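Local coordinates for regulator of Ty1 transposition protein 107 (Saccharomyces cerevisiae, PDB 3T7K) that binds phosphorylated histone H2A through its C-terminal tandem BRCT repeats and probably takes part in DNA damage repair, at residues Leu46-Phe51 and Pro89-Asp94; Glu72-Ser77 and Tyr116-Ile121; Lys76-Glu81 and Ser235-Asn240; Lys134-Ala139 and Trp229-Glu234; Val160-Ala163 and Lys168-Val171. One frame throughout, in Å; residues are numbered along the deposited sequence.

Interaction 1 (Leu46-Phe51 and Pro89-Asp94)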
# COMPACT_ATOMS: atom_id res chain seq x y z
N LEU C 46 -2.09 -20.63 9.69
CA LEU C 46 -1.74 -20.99 8.32
C LEU C 46 -1.72 -19.77 7.41
O LEU C 46 -1.72 -19.90 6.19
CB LEU C 46 -2.71 -22.04 7.77
CG LEU C 46 -2.76 -23.37 8.53
CD1 LEU C 46 -3.90 -24.26 8.04
CD2 LEU C 46 -1.46 -24.11 8.40
N GLY C 47 -1.69 -18.58 8.00
CA GLY C 47 -1.65 -17.35 7.22
C GLY C 47 -2.91 -17.08 6.42
O GLY C 47 -2.85 -16.52 5.33
N ILE C 48 -4.05 -17.51 6.96
CA ILE C 48 -5.35 -17.16 6.40
C ILE C 48 -6.14 -16.37 7.45
O ILE C 48 -6.40 -16.87 8.57
CB ILE C 48 -6.16 -18.42 6.07
CG1 ILE C 48 -5.40 -19.33 5.11
CG2 ILE C 48 -7.50 -18.03 5.49
CD1 ILE C 48 -6.08 -20.65 4.88
N LYS C 49 -6.51 -15.14 7.08
CA LYS C 49 -7.29 -14.24 7.93
C LYS C 49 -8.55 -13.85 7.18
O LYS C 49 -8.47 -13.48 6.00
CB LYS C 49 -6.50 -12.97 8.26
CG LYS C 49 -5.08 -13.26 8.72
CD LYS C 49 -4.51 -12.15 9.60
CE LYS C 49 -4.00 -10.97 8.79
NZ LYS C 49 -3.14 -10.10 9.64
N ILE C 50 -9.69 -13.96 7.85
CA ILE C 50 -10.98 -13.66 7.25
C ILE C 50 -11.66 -12.49 7.96
O ILE C 50 -12.00 -12.60 9.15
CB ILE C 50 -11.89 -14.89 7.27
CG1 ILE C 50 -11.15 -16.08 6.65
CG2 ILE C 50 -13.18 -14.63 6.53
CD1 ILE C 50 -12.05 -17.22 6.25
N PHE C 51 -11.84 -11.39 7.25
CA PHE C 51 -12.45 -10.19 7.81
C PHE C 51 -13.95 -10.20 7.61
O PHE C 51 -14.46 -10.85 6.68
CB PHE C 51 -11.84 -8.93 7.19
CG PHE C 51 -10.35 -8.89 7.31
CD1 PHE C 51 -9.74 -8.02 8.20
CD2 PHE C 51 -9.55 -9.73 6.55
CE1 PHE C 51 -8.35 -8.00 8.31
CE2 PHE C 51 -8.17 -9.71 6.67
CZ PHE C 51 -7.58 -8.83 7.55
N PRO C 89 -15.42 -21.98 -1.47
CA PRO C 89 -15.33 -22.26 -0.04
C PRO C 89 -14.76 -23.66 0.21
O PRO C 89 -14.22 -23.92 1.28
CB PRO C 89 -16.80 -22.17 0.42
CG PRO C 89 -17.60 -22.40 -0.82
CD PRO C 89 -16.81 -21.76 -1.92
N GLU C 90 -14.88 -24.55 -0.76
CA GLU C 90 -14.33 -25.90 -0.65
C GLU C 90 -12.84 -25.90 -0.24
O GLU C 90 -12.34 -26.86 0.36
CB GLU C 90 -14.51 -26.64 -1.98
CG GLU C 90 -15.90 -27.26 -2.19
CD GLU C 90 -16.96 -26.26 -2.65
OE1 GLU C 90 -16.75 -25.02 -2.54
OE2 GLU C 90 -18.04 -26.71 -3.11
N PHE C 91 -12.13 -24.82 -0.56
CA PHE C 91 -10.74 -24.68 -0.15
C PHE C 91 -10.63 -24.77 1.37
O PHE C 91 -9.91 -25.63 1.89
CB PHE C 91 -10.14 -23.36 -0.62
CG PHE C 91 -8.78 -23.08 -0.03
CD1 PHE C 91 -7.64 -23.63 -0.59
CD2 PHE C 91 -8.65 -22.27 1.08
CE1 PHE C 91 -6.38 -23.37 -0.05
CE2 PHE C 91 -7.41 -22.01 1.64
CZ PHE C 91 -6.27 -22.57 1.07
N ILE C 92 -11.30 -23.86 2.06
CA ILE C 92 -11.30 -23.83 3.51
C ILE C 92 -11.86 -25.14 4.08
O ILE C 92 -11.41 -25.64 5.11
CB ILE C 92 -12.13 -22.66 4.04
CG1 ILE C 92 -11.56 -21.33 3.55
CG2 ILE C 92 -12.18 -22.68 5.55
CD1 ILE C 92 -10.30 -20.93 4.27
N ILE C 93 -12.85 -25.69 3.39
CA ILE C 93 -13.47 -26.92 3.86
C ILE C 93 -12.46 -28.07 3.79
O ILE C 93 -12.19 -28.72 4.78
CB ILE C 93 -14.77 -27.25 3.08
CG1 ILE C 93 -15.87 -26.24 3.42
CG2 ILE C 93 -15.26 -28.65 3.41
CD1 ILE C 93 -17.16 -26.49 2.68
N ASP C 94 -11.90 -28.30 2.61
CA ASP C 94 -10.90 -29.35 2.43
C ASP C 94 -9.72 -29.16 3.36
O ASP C 94 -9.17 -30.12 3.90
CB ASP C 94 -10.42 -29.38 0.99
CG ASP C 94 -11.48 -29.87 0.04
OD1 ASP C 94 -12.54 -30.31 0.54
OD2 ASP C 94 -11.26 -29.83 -1.19
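Ile48 and Phe91 reach for each other from opposite directions between strand 48-50 and helix 90-99. The meeting is apolar throughout. Ile48 sends out its longer branch, with CG1 anti to the carbonyl carbon (chi1 -57°), and CD1 at the end comes to 3.8 Å from Phe91 CE2. The methyl lies at the edge of the ring, near its plane, not over a face. Phe91 has CG anti to its backbone N, which brings the ring edge to Ile48. The other branch of Ile48 is also used: CG2 lies 4.2 Å from Ile92 CD1. Ile48 thus divides its two branches between neighbouring residues of one helical turn. All three residues are buried. Leu23 of strand 23-27 touches both Ile48 and Phe91, and Tyr21 meets the Phe91 ring edge to face. Gly47, with positive phi, ends helix 37-45 in a Schellman motif just before the strand. This is helix-on-sheet packing against the parallel four-stranded sheet of the first BRCT repeat of the tandem pair.

Interaction 2 (Glu72-Ser77 and Tyr116-Ile121)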
# COMPACT_ATOMS: atom_id res chain seq x y z
N GLU C 72 -22.47 -7.03 -2.75
CA GLU C 72 -21.53 -5.93 -2.54
C GLU C 72 -20.09 -6.44 -2.38
O GLU C 72 -19.15 -5.89 -2.94
CB GLU C 72 -21.93 -5.13 -1.31
CG GLU C 72 -20.97 -4.01 -0.96
CD GLU C 72 -21.40 -3.24 0.28
OE1 GLU C 72 -22.33 -3.72 0.96
OE2 GLU C 72 -20.83 -2.17 0.57
N LYS C 73 -19.94 -7.51 -1.60
CA LYS C 73 -18.60 -8.05 -1.32
C LYS C 73 -17.91 -8.57 -2.56
O LYS C 73 -16.75 -8.25 -2.81
CB LYS C 73 -18.67 -9.14 -0.26
CG LYS C 73 -18.54 -8.62 1.15
CD LYS C 73 -18.69 -9.77 2.14
CE LYS C 73 -18.30 -9.35 3.53
NZ LYS C 73 -18.79 -10.34 4.53
N PHE C 74 -18.63 -9.38 -3.35
CA PHE C 74 -18.06 -9.86 -4.59
C PHE C 74 -17.67 -8.72 -5.52
O PHE C 74 -16.57 -8.71 -6.05
CB PHE C 74 -18.99 -10.84 -5.32
CG PHE C 74 -18.26 -11.73 -6.26
CD1 PHE C 74 -17.75 -12.95 -5.83
CD2 PHE C 74 -18.00 -11.33 -7.56
CE1 PHE C 74 -17.04 -13.77 -6.69
CE2 PHE C 74 -17.29 -12.15 -8.43
CZ PHE C 74 -16.81 -13.38 -7.98
N LEU C 75 -18.56 -7.75 -5.72
CA LEU C 75 -18.27 -6.67 -6.66
C LEU C 75 -17.08 -5.86 -6.18
O LEU C 75 -16.25 -5.42 -6.98
CB LEU C 75 -19.49 -5.76 -6.83
CG LEU C 75 -20.70 -6.45 -7.47
CD1 LEU C 75 -21.94 -5.55 -7.38
CD2 LEU C 75 -20.39 -6.81 -8.90
N LYS C 76 -17.01 -5.66 -4.87
CA LYS C 76 -15.90 -4.89 -4.30
C LYS C 76 -14.60 -5.66 -4.37
O LYS C 76 -13.53 -5.07 -4.51
CB LYS C 76 -16.18 -4.49 -2.86
CG LYS C 76 -16.93 -3.17 -2.69
CD LYS C 76 -17.28 -2.96 -1.22
CE LYS C 76 -17.95 -1.62 -0.97
NZ LYS C 76 -18.27 -1.45 0.47
N SER C 77 -14.67 -6.99 -4.26
CA SER C 77 -13.45 -7.78 -4.30
C SER C 77 -12.73 -7.50 -5.62
O SER C 77 -11.51 -7.65 -5.73
CB SER C 77 -13.74 -9.26 -4.16
OG SER C 77 -14.13 -9.83 -5.39
N TYR C 116 -9.38 -24.78 -6.90
CA TYR C 116 -10.61 -24.23 -6.35
C TYR C 116 -11.04 -22.88 -6.92
O TYR C 116 -11.62 -22.07 -6.21
CB TYR C 116 -10.49 -24.07 -4.84
CG TYR C 116 -10.11 -25.34 -4.11
CD1 TYR C 116 -11.08 -26.25 -3.72
CD2 TYR C 116 -8.79 -25.61 -3.81
CE1 TYR C 116 -10.74 -27.42 -3.04
CE2 TYR C 116 -8.43 -26.76 -3.13
CZ TYR C 116 -9.41 -27.67 -2.75
OH TYR C 116 -9.05 -28.82 -2.07
N GLU C 117 -10.75 -22.64 -8.19
CA GLU C 117 -11.13 -21.36 -8.78
C GLU C 117 -12.63 -21.23 -8.96
O GLU C 117 -13.33 -22.17 -9.37
CB GLU C 117 -10.41 -21.14 -10.11
CG GLU C 117 -8.92 -20.87 -9.97
CD GLU C 117 -8.62 -19.62 -9.15
OE1 GLU C 117 -8.96 -18.50 -9.60
OE2 GLU C 117 -8.05 -19.76 -8.05
N ILE C 118 -13.14 -20.05 -8.63
CA ILE C 118 -14.51 -19.69 -8.94
C ILE C 118 -14.65 -19.68 -10.45
O ILE C 118 -13.96 -18.93 -11.15
CB ILE C 118 -14.84 -18.30 -8.42
CG1 ILE C 118 -14.76 -18.28 -6.89
CG2 ILE C 118 -16.22 -17.85 -8.91
CD1 ILE C 118 -15.03 -16.93 -6.29
N ASN C 119 -15.55 -20.52 -10.97
CA ASN C 119 -15.70 -20.68 -12.40
C ASN C 119 -16.24 -19.42 -13.07
O ASN C 119 -17.32 -18.95 -12.75
CB ASN C 119 -16.56 -21.90 -12.72
OD1 ASN C 119 -16.40 -24.00 -11.56
ND2 ASN C 119 -14.69 -23.43 -12.92
N GLY C 120 -15.44 -18.87 -14.00
CA GLY C 120 -15.81 -17.65 -14.71
C GLY C 120 -14.90 -16.48 -14.38
O GLY C 120 -14.92 -15.46 -15.06
N ILE C 121 -14.11 -16.63 -13.32
CA ILE C 121 -13.20 -15.57 -12.91
C ILE C 121 -11.77 -15.98 -13.22
O ILE C 121 -11.05 -16.45 -12.34
CB ILE C 121 -13.32 -15.26 -11.41
CG1 ILE C 121 -14.69 -14.67 -11.10
CG2 ILE C 121 -12.25 -14.28 -10.98
CD1 ILE C 121 -14.97 -13.34 -11.80
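Phe74 points from helix 72-77 at Ile118 and Ile121, which stand on the loop 116-121. Its CB bond already heads toward that loop. CG lies anti to the backbone N (chi1 -157°), and the ring presents its far edge to the loop. Phe74 CE1 meets the tip of Ile118, whose CD1 is 3.8 Å away. Phe74 CZ, the next atom round the ring, meets the CG1 methylene of Ile121 at 4.0 Å. Both partners lie at the ring edge, near its plane, and both come from the direction opposite to Phe74. The two isoleucines are brought to the same edge by a type II beta turn from Ile118 to Ile121. Gly120 takes the positive phi of that turn, and Ile121 N bonds to Ile118 O at 3.2 Å. At its other end Phe74 offers its carbonyl O to Ser77 OG, 2.8 Å away. Lys73, the preceding residue, turns elsewhere and hydrogen-bonds through NZ to a modified side chain of the bound peptide. Ile118 and Ile121 also rest on Ala86 of strand 85-87. The contact thus joins helix 72-77 to a loop that lies along strand 85-87, an outermost strand of the first repeat's sheet, while Leu75 packs on helix 229-237.

Interaction 3 (Lys76-Glu81 and Ser235-Asn240)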
# COMPACT_ATOMS: atom_id res chain seq x y z
N LYS C 76 -17.01 -5.66 -4.87
CA LYS C 76 -15.90 -4.89 -4.30
C LYS C 76 -14.60 -5.66 -4.37
O LYS C 76 -13.53 -5.07 -4.51
CB LYS C 76 -16.18 -4.49 -2.86
CG LYS C 76 -16.93 -3.17 -2.69
CD LYS C 76 -17.28 -2.96 -1.22
CE LYS C 76 -17.95 -1.62 -0.97
NZ LYS C 76 -18.27 -1.45 0.47
N SER C 77 -14.67 -6.99 -4.26
CA SER C 77 -13.45 -7.78 -4.30
C SER C 77 -12.73 -7.50 -5.62
O SER C 77 -11.51 -7.65 -5.73
CB SER C 77 -13.74 -9.26 -4.16
OG SER C 77 -14.13 -9.83 -5.39
N LEU C 78 -13.49 -7.08 -6.64
CA LEU C 78 -12.89 -6.79 -7.94
C LEU C 78 -12.15 -5.45 -7.97
O LEU C 78 -11.57 -5.08 -8.99
CB LEU C 78 -13.91 -6.90 -9.07
CG LEU C 78 -14.22 -8.38 -9.36
CD1 LEU C 78 -15.52 -8.55 -10.12
CD2 LEU C 78 -13.05 -9.02 -10.12
N SER C 79 -12.15 -4.74 -6.85
CA SER C 79 -11.26 -3.59 -6.71
C SER C 79 -10.21 -3.79 -5.61
O SER C 79 -9.71 -2.82 -5.05
CB SER C 79 -12.04 -2.32 -6.39
OG SER C 79 -12.72 -2.49 -5.17
N PHE C 80 -9.88 -5.04 -5.30
CA PHE C 80 -8.76 -5.28 -4.41
C PHE C 80 -7.47 -4.89 -5.12
O PHE C 80 -7.42 -4.81 -6.36
CB PHE C 80 -8.73 -6.74 -3.95
CG PHE C 80 -9.81 -7.09 -2.96
CD1 PHE C 80 -10.69 -6.13 -2.50
CD2 PHE C 80 -9.93 -8.38 -2.49
CE1 PHE C 80 -11.69 -6.46 -1.59
CE2 PHE C 80 -10.92 -8.72 -1.58
CZ PHE C 80 -11.80 -7.75 -1.13
N GLU C 81 -6.41 -4.64 -4.35
CA GLU C 81 -5.19 -4.05 -4.89
C GLU C 81 -3.91 -4.85 -4.57
O GLU C 81 -3.09 -4.42 -3.75
CB GLU C 81 -5.07 -2.62 -4.38
CG GLU C 81 -6.25 -1.73 -4.82
CD GLU C 81 -6.24 -0.37 -4.14
OE1 GLU C 81 -5.23 -0.04 -3.48
OE2 GLU C 81 -7.25 0.36 -4.26
N SER C 235 -19.76 -4.01 -16.39
CA SER C 235 -18.45 -3.38 -16.50
C SER C 235 -17.51 -3.90 -15.39
O SER C 235 -16.34 -4.14 -15.63
CB SER C 235 -18.56 -1.86 -16.41
OG SER C 235 -19.45 -1.35 -17.38
N ILE C 236 -18.04 -4.05 -14.18
CA ILE C 236 -17.22 -4.49 -13.06
C ILE C 236 -16.78 -5.94 -13.25
O ILE C 236 -15.61 -6.25 -13.09
CB ILE C 236 -17.94 -4.30 -11.72
CG1 ILE C 236 -18.09 -2.80 -11.44
CG2 ILE C 236 -17.16 -4.96 -10.58
CD1 ILE C 236 -19.14 -2.49 -10.39
N PHE C 237 -17.71 -6.81 -13.64
CA PHE C 237 -17.38 -8.22 -13.90
C PHE C 237 -16.35 -8.39 -14.99
O PHE C 237 -15.61 -9.36 -14.99
CB PHE C 237 -18.63 -9.01 -14.29
CG PHE C 237 -19.54 -9.29 -13.15
CD1 PHE C 237 -19.07 -9.20 -11.85
CD2 PHE C 237 -20.86 -9.63 -13.37
CE1 PHE C 237 -19.91 -9.45 -10.79
CE2 PHE C 237 -21.70 -9.88 -12.32
CZ PHE C 237 -21.23 -9.79 -11.02
N HIS C 238 -16.33 -7.46 -15.94
CA HIS C 238 -15.36 -7.49 -17.03
C HIS C 238 -14.17 -6.58 -16.73
O HIS C 238 -13.23 -6.51 -17.53
CB HIS C 238 -16.01 -7.02 -18.33
CG HIS C 238 -17.02 -7.98 -18.89
ND1 HIS C 238 -18.15 -7.57 -19.55
CD2 HIS C 238 -17.05 -9.34 -18.89
CE1 HIS C 238 -18.85 -8.63 -19.93
NE2 HIS C 238 -18.20 -9.71 -19.54
N LEU C 239 -14.21 -5.87 -15.61
CA LEU C 239 -13.25 -4.80 -15.35
C LEU C 239 -12.96 -3.96 -16.60
O LEU C 239 -11.83 -3.54 -16.84
CB LEU C 239 -11.96 -5.34 -14.74
CG LEU C 239 -12.16 -5.77 -13.28
CD1 LEU C 239 -10.83 -6.16 -12.63
CD2 LEU C 239 -12.81 -4.64 -12.53
N ASN C 240 -14.00 -3.71 -17.39
CA ASN C 240 -13.87 -2.86 -18.56
C ASN C 240 -15.22 -2.21 -18.90
O ASN C 240 -16.25 -2.88 -18.90
CB ASN C 240 -13.39 -3.68 -19.74
CG ASN C 240 -13.24 -2.85 -21.00
OD1 ASN C 240 -12.47 -1.89 -21.02
ND2 ASN C 240 -13.96 -3.22 -22.06
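Leu78 faces Ile236, Phe237 and Leu239, and everything close in this contact runs through it. Its CB bond points toward helix 229-237, and with CG anti to the carbonyl carbon (chi1 -75°) the CD1 methyl arrives at the last turn of that helix. Leu78 CD1 is 4.0 Å from Ile236 CG2 and 3.8 Å from Ile236 O. The two side chains cross obliquely. Leu78 CD1 also lies at the edge of the Phe237 ring, 4.0 Å from Phe237 CD1 and near the ring plane. Leu239 CD2 approaches Leu78 O at 3.8 Å. Leu239 has positive phi and closes the helix with a Schellman motif. Its CB bond points toward Leu78. The arrangement belongs to the interface of the tandem BRCT repeats: helix 72-77 comes from the first repeat and helix 229-237 from the second. Away from this apolar centre the contact thins. Ser79 makes no side-chain contact across it, but its OG and N both bond to Lys76 O. Ser79 OG is 2.8 Å from Lys76 O, in the carbonyl plane and on a lone pair. His238 is exposed and points away from Leu78. Lys76 also points away, and its NZ forms a salt bridge with Glu72. Glu81 is partly exposed, and its carboxylate reaches Lys59.

Interaction 4 (Lys134-Ala139 and Trp229-Glu234)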
# COMPACT_ATOMS: atom_id res chain seq x y z
N LYS C 134 -8.82 2.36 -11.66
CA LYS C 134 -10.07 1.63 -11.48
C LYS C 134 -10.91 1.67 -12.76
O LYS C 134 -10.68 2.50 -13.62
CB LYS C 134 -10.87 2.20 -10.31
CG LYS C 134 -10.14 2.23 -9.02
CD LYS C 134 -9.82 0.83 -8.53
CE LYS C 134 -9.29 0.92 -7.11
NZ LYS C 134 -8.69 -0.36 -6.66
N VAL C 135 -11.86 0.76 -12.87
CA VAL C 135 -12.52 0.49 -14.14
C VAL C 135 -13.26 1.75 -14.63
O VAL C 135 -13.16 2.10 -15.79
CB VAL C 135 -13.47 -0.73 -14.03
CG1 VAL C 135 -14.50 -0.51 -12.94
CG2 VAL C 135 -14.15 -1.02 -15.37
N PHE C 136 -13.95 2.45 -13.74
CA PHE C 136 -14.69 3.65 -14.16
C PHE C 136 -13.78 4.84 -14.33
O PHE C 136 -14.04 5.75 -15.13
CB PHE C 136 -15.79 3.97 -13.18
CG PHE C 136 -16.86 2.94 -13.15
CD1 PHE C 136 -17.66 2.72 -14.25
CD2 PHE C 136 -17.08 2.19 -12.02
CE1 PHE C 136 -18.65 1.77 -14.22
CE2 PHE C 136 -18.07 1.24 -11.98
CZ PHE C 136 -18.86 1.03 -13.09
N GLU C 137 -12.70 4.84 -13.56
CA GLU C 137 -11.69 5.85 -13.72
C GLU C 137 -11.07 5.75 -15.10
O GLU C 137 -10.90 6.76 -15.79
CB GLU C 137 -10.63 5.69 -12.63
CG GLU C 137 -9.40 6.49 -12.88
CD GLU C 137 -8.34 6.28 -11.83
OE1 GLU C 137 -8.46 5.33 -11.01
OE2 GLU C 137 -7.39 7.08 -11.84
N ARG C 138 -10.74 4.53 -15.52
CA ARG C 138 -10.30 4.25 -16.89
C ARG C 138 -11.29 4.72 -17.94
O ARG C 138 -10.89 5.05 -19.07
CB ARG C 138 -10.13 2.75 -17.12
CG ARG C 138 -8.87 2.18 -16.61
CD ARG C 138 -8.54 0.85 -17.28
NE ARG C 138 -9.35 -0.29 -16.84
CZ ARG C 138 -9.32 -0.83 -15.63
NH1 ARG C 138 -8.54 -0.31 -14.68
NH2 ARG C 138 -10.07 -1.88 -15.36
N ALA C 139 -12.58 4.70 -17.61
CA ALA C 139 -13.62 5.00 -18.59
C ALA C 139 -13.98 6.47 -18.61
O ALA C 139 -14.89 6.88 -19.34
CB ALA C 139 -14.87 4.16 -18.31
N TRP C 229 -28.36 0.06 -13.76
CA TRP C 229 -27.38 -0.46 -12.81
C TRP C 229 -26.63 -1.62 -13.43
O TRP C 229 -25.41 -1.72 -13.31
CB TRP C 229 -28.08 -0.88 -11.51
CG TRP C 229 -27.22 -1.69 -10.56
CD1 TRP C 229 -27.48 -2.96 -10.11
CD2 TRP C 229 -25.97 -1.30 -9.96
NE1 TRP C 229 -26.47 -3.37 -9.27
CE2 TRP C 229 -25.54 -2.38 -9.16
CE3 TRP C 229 -25.18 -0.15 -10.03
CZ2 TRP C 229 -24.35 -2.33 -8.43
CZ3 TRP C 229 -23.99 -0.11 -9.30
CH2 TRP C 229 -23.59 -1.19 -8.51
N ASN C 230 -27.35 -2.49 -14.12
CA ASN C 230 -26.74 -3.67 -14.73
C ASN C 230 -25.57 -3.33 -15.65
O ASN C 230 -24.73 -4.17 -15.92
CB ASN C 230 -27.78 -4.46 -15.53
CG ASN C 230 -27.89 -5.89 -15.08
OD1 ASN C 230 -27.04 -6.72 -15.40
ND2 ASN C 230 -28.95 -6.20 -14.34
N TRP C 231 -25.54 -2.11 -16.16
CA TRP C 231 -24.46 -1.67 -17.05
C TRP C 231 -23.18 -1.55 -16.24
O TRP C 231 -22.08 -1.86 -16.74
CB TRP C 231 -24.83 -0.31 -17.68
CG TRP C 231 -23.85 0.29 -18.66
CD1 TRP C 231 -23.83 0.11 -20.03
CD2 TRP C 231 -22.76 1.18 -18.36
NE1 TRP C 231 -22.81 0.84 -20.58
CE2 TRP C 231 -22.14 1.50 -19.58
CE3 TRP C 231 -22.27 1.73 -17.18
CZ2 TRP C 231 -21.04 2.35 -19.65
CZ3 TRP C 231 -21.17 2.58 -17.25
CH2 TRP C 231 -20.57 2.88 -18.47
N CYS C 232 -23.33 -1.10 -15.00
CA CYS C 232 -22.19 -0.96 -14.09
C CYS C 232 -21.71 -2.31 -13.61
O CYS C 232 -20.52 -2.51 -13.42
CB CYS C 232 -22.58 -0.13 -12.87
SG CYS C 232 -23.14 1.53 -13.28
N VAL C 233 -22.65 -3.23 -13.40
CA VAL C 233 -22.33 -4.56 -12.91
C VAL C 233 -21.57 -5.34 -13.96
O VAL C 233 -20.60 -6.01 -13.63
CB VAL C 233 -23.59 -5.33 -12.50
CG1 VAL C 233 -23.26 -6.81 -12.23
CG2 VAL C 233 -24.21 -4.70 -11.27
N GLU C 234 -22.00 -5.26 -15.21
CA GLU C 234 -21.28 -5.92 -16.29
C GLU C 234 -19.89 -5.34 -16.47
O GLU C 234 -18.94 -6.08 -16.71
CB GLU C 234 -22.05 -5.86 -17.61
CG GLU C 234 -23.27 -6.76 -17.65
OE1 GLU C 234 -22.10 -8.81 -17.93
OE2 GLU C 234 -23.55 -8.67 -16.29
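Within the second BRCT repeat, the short helix 135-138 packs against helix 229-237 by way of Phe136, Trp231 and Cys232. Phe136 points its CB bond at the longer helix, and its ring leads with CE1 and CZ. Phe136 CE1 lies 4.0 Å from Trp231 CZ3, which sits at the edge of the Phe136 ring, near its plane. The two side chains run antiparallel, one beside the other. Trp231 reaches this place with CG anti to its backbone N (chi1 -178°). CZ of Phe136 comes to 3.9 Å from Cys232 CB. Cys232 SG stands obliquely to the same ring, 5.3 Å from the Phe136 centroid and 55° off the normal, a sulfur-aromatic contact. Helix 229-237 follows strand 224-227 of the repeat's sheet, and Leu161 of helix 154-163 also touches Phe136. The bonding of the short helix is slight. At its start Lys134 N bonds to Glu137 OE1 at 3.1 Å, from above the carboxylate plane. Val135 CG1 lies above one face of the Phe136 ring, near its rim.

Interaction 5 (Val160-Ala163 and Lys168-Val171)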
# COMPACT_ATOMS: atom_id res chain seq x y z
N VAL C 160 -20.10 0.59 -3.67
CA VAL C 160 -19.53 -0.23 -4.75
C VAL C 160 -18.93 0.62 -5.88
O VAL C 160 -17.79 0.39 -6.32
CB VAL C 160 -20.60 -1.16 -5.34
CG1 VAL C 160 -20.12 -1.76 -6.64
CG2 VAL C 160 -20.98 -2.25 -4.34
N LEU C 161 -19.68 1.61 -6.33
CA LEU C 161 -19.23 2.45 -7.44
C LEU C 161 -18.01 3.27 -7.07
O LEU C 161 -17.13 3.52 -7.89
CB LEU C 161 -20.35 3.39 -7.90
CG LEU C 161 -21.58 2.76 -8.56
CD1 LEU C 161 -22.66 3.81 -8.90
CD2 LEU C 161 -21.17 2.01 -9.82
N LYS C 162 -17.95 3.73 -5.83
CA LYS C 162 -16.82 4.53 -5.41
C LYS C 162 -15.61 3.60 -5.26
O LYS C 162 -14.47 4.01 -5.52
CB LYS C 162 -17.12 5.28 -4.12
CG LYS C 162 -18.05 6.47 -4.31
CD LYS C 162 -18.40 7.14 -2.98
CE LYS C 162 -19.50 6.38 -2.26
NZ LYS C 162 -19.90 7.06 -0.99
N ALA C 163 -15.86 2.36 -4.87
CA ALA C 163 -14.75 1.40 -4.76
C ALA C 163 -14.12 1.22 -6.13
O ALA C 163 -12.96 0.84 -6.23
CB ALA C 163 -15.21 0.05 -4.20
N LYS C 168 -17.62 11.13 -7.15
CA LYS C 168 -18.82 11.79 -6.64
C LYS C 168 -20.08 11.07 -7.09
O LYS C 168 -20.29 10.82 -8.28
CB LYS C 168 -18.86 13.26 -7.07
CG LYS C 168 -17.76 14.12 -6.49
CD LYS C 168 -18.24 15.55 -6.28
CE LYS C 168 -17.10 16.49 -5.90
NZ LYS C 168 -17.58 17.87 -5.62
N ILE C 169 -20.92 10.75 -6.11
CA ILE C 169 -22.21 10.12 -6.33
C ILE C 169 -23.29 11.10 -5.91
O ILE C 169 -23.52 11.31 -4.72
CB ILE C 169 -22.39 8.88 -5.45
CG1 ILE C 169 -21.23 7.89 -5.66
CG2 ILE C 169 -23.73 8.23 -5.75
CD1 ILE C 169 -21.20 7.33 -7.05
N ASN C 170 -23.95 11.70 -6.89
CA ASN C 170 -25.00 12.68 -6.62
C ASN C 170 -26.35 12.00 -6.70
O ASN C 170 -26.77 11.57 -7.77
CB ASN C 170 -24.92 13.79 -7.67
CG ASN C 170 -25.96 14.87 -7.46
OD1 ASN C 170 -26.38 15.14 -6.33
ND2 ASN C 170 -26.41 15.48 -8.56
N VAL C 171 -27.05 11.90 -5.58
CA VAL C 171 -28.35 11.24 -5.58
C VAL C 171 -29.49 12.17 -5.97
O VAL C 171 -29.63 13.28 -5.44
CB VAL C 171 -28.65 10.59 -4.23
CG1 VAL C 171 -29.99 9.88 -4.28
CG2 VAL C 171 -27.53 9.62 -3.87
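Leu161 and Lys162, next to each other on helix 154-163, both pack on Ile169 of strand 168-172. Val160, the residue before them, packs on helices 72-77 and 229-237. Leu161 points its CB bond toward the strand and makes its nearest contact close to the backbone: CB is 4.1 Å from Ile169 CD1. It also touches Ile144 of strand 143-147. Lys162 follows with a closer approach. Lys162 CG lies 3.7 Å from Ile169 CG1, and CD and CE stay near the same atom, with CE at 4.1 Å. The lysine chain bends at chi3 (-81°), which keeps CE beside the isoleucine. The two side chains meet at a slant. Here the aliphatic part of an exposed lysine lies along the outer margin of the contact, while Leu161 is buried. Ile169 serves both neighbours with one branch, CG1 to Lys162 and CD1 to Leu161. The segments are joined by only four residues, and strand 168-172 is an outermost strand of its sheet. Strand 143-147, helix 154-163 and strand 168-172 form a beta-alpha-beta unit, and this contact is its helix packing on the second strand, an arrangement in keeping with the BRCT fold.

In the fold
Interactions 2 and 3 start from the same helix, 72-77, and their centres lie 9 Å apart. Leu75 CD2 comes to 3.3 Å from Phe237 CE1 between them. Interactions 3 and 4 share helix 229-237, with centres 8 Å apart, and are tied by a salt bridge, Glu81 OE2 to Lys134 NZ at 2.9 Å. Interaction 5 joins this group through Leu161 CD2, 3.6 Å from Trp229 CZ3. Interaction 1 lies farther out, about 30 Å between centres from interaction 4, but touches interaction 2 through Asp94 OD2 and Tyr116 OH at 2.6 Å. The bound peptide meets Lys73, Leu75 and Trp229, residues from both repeats.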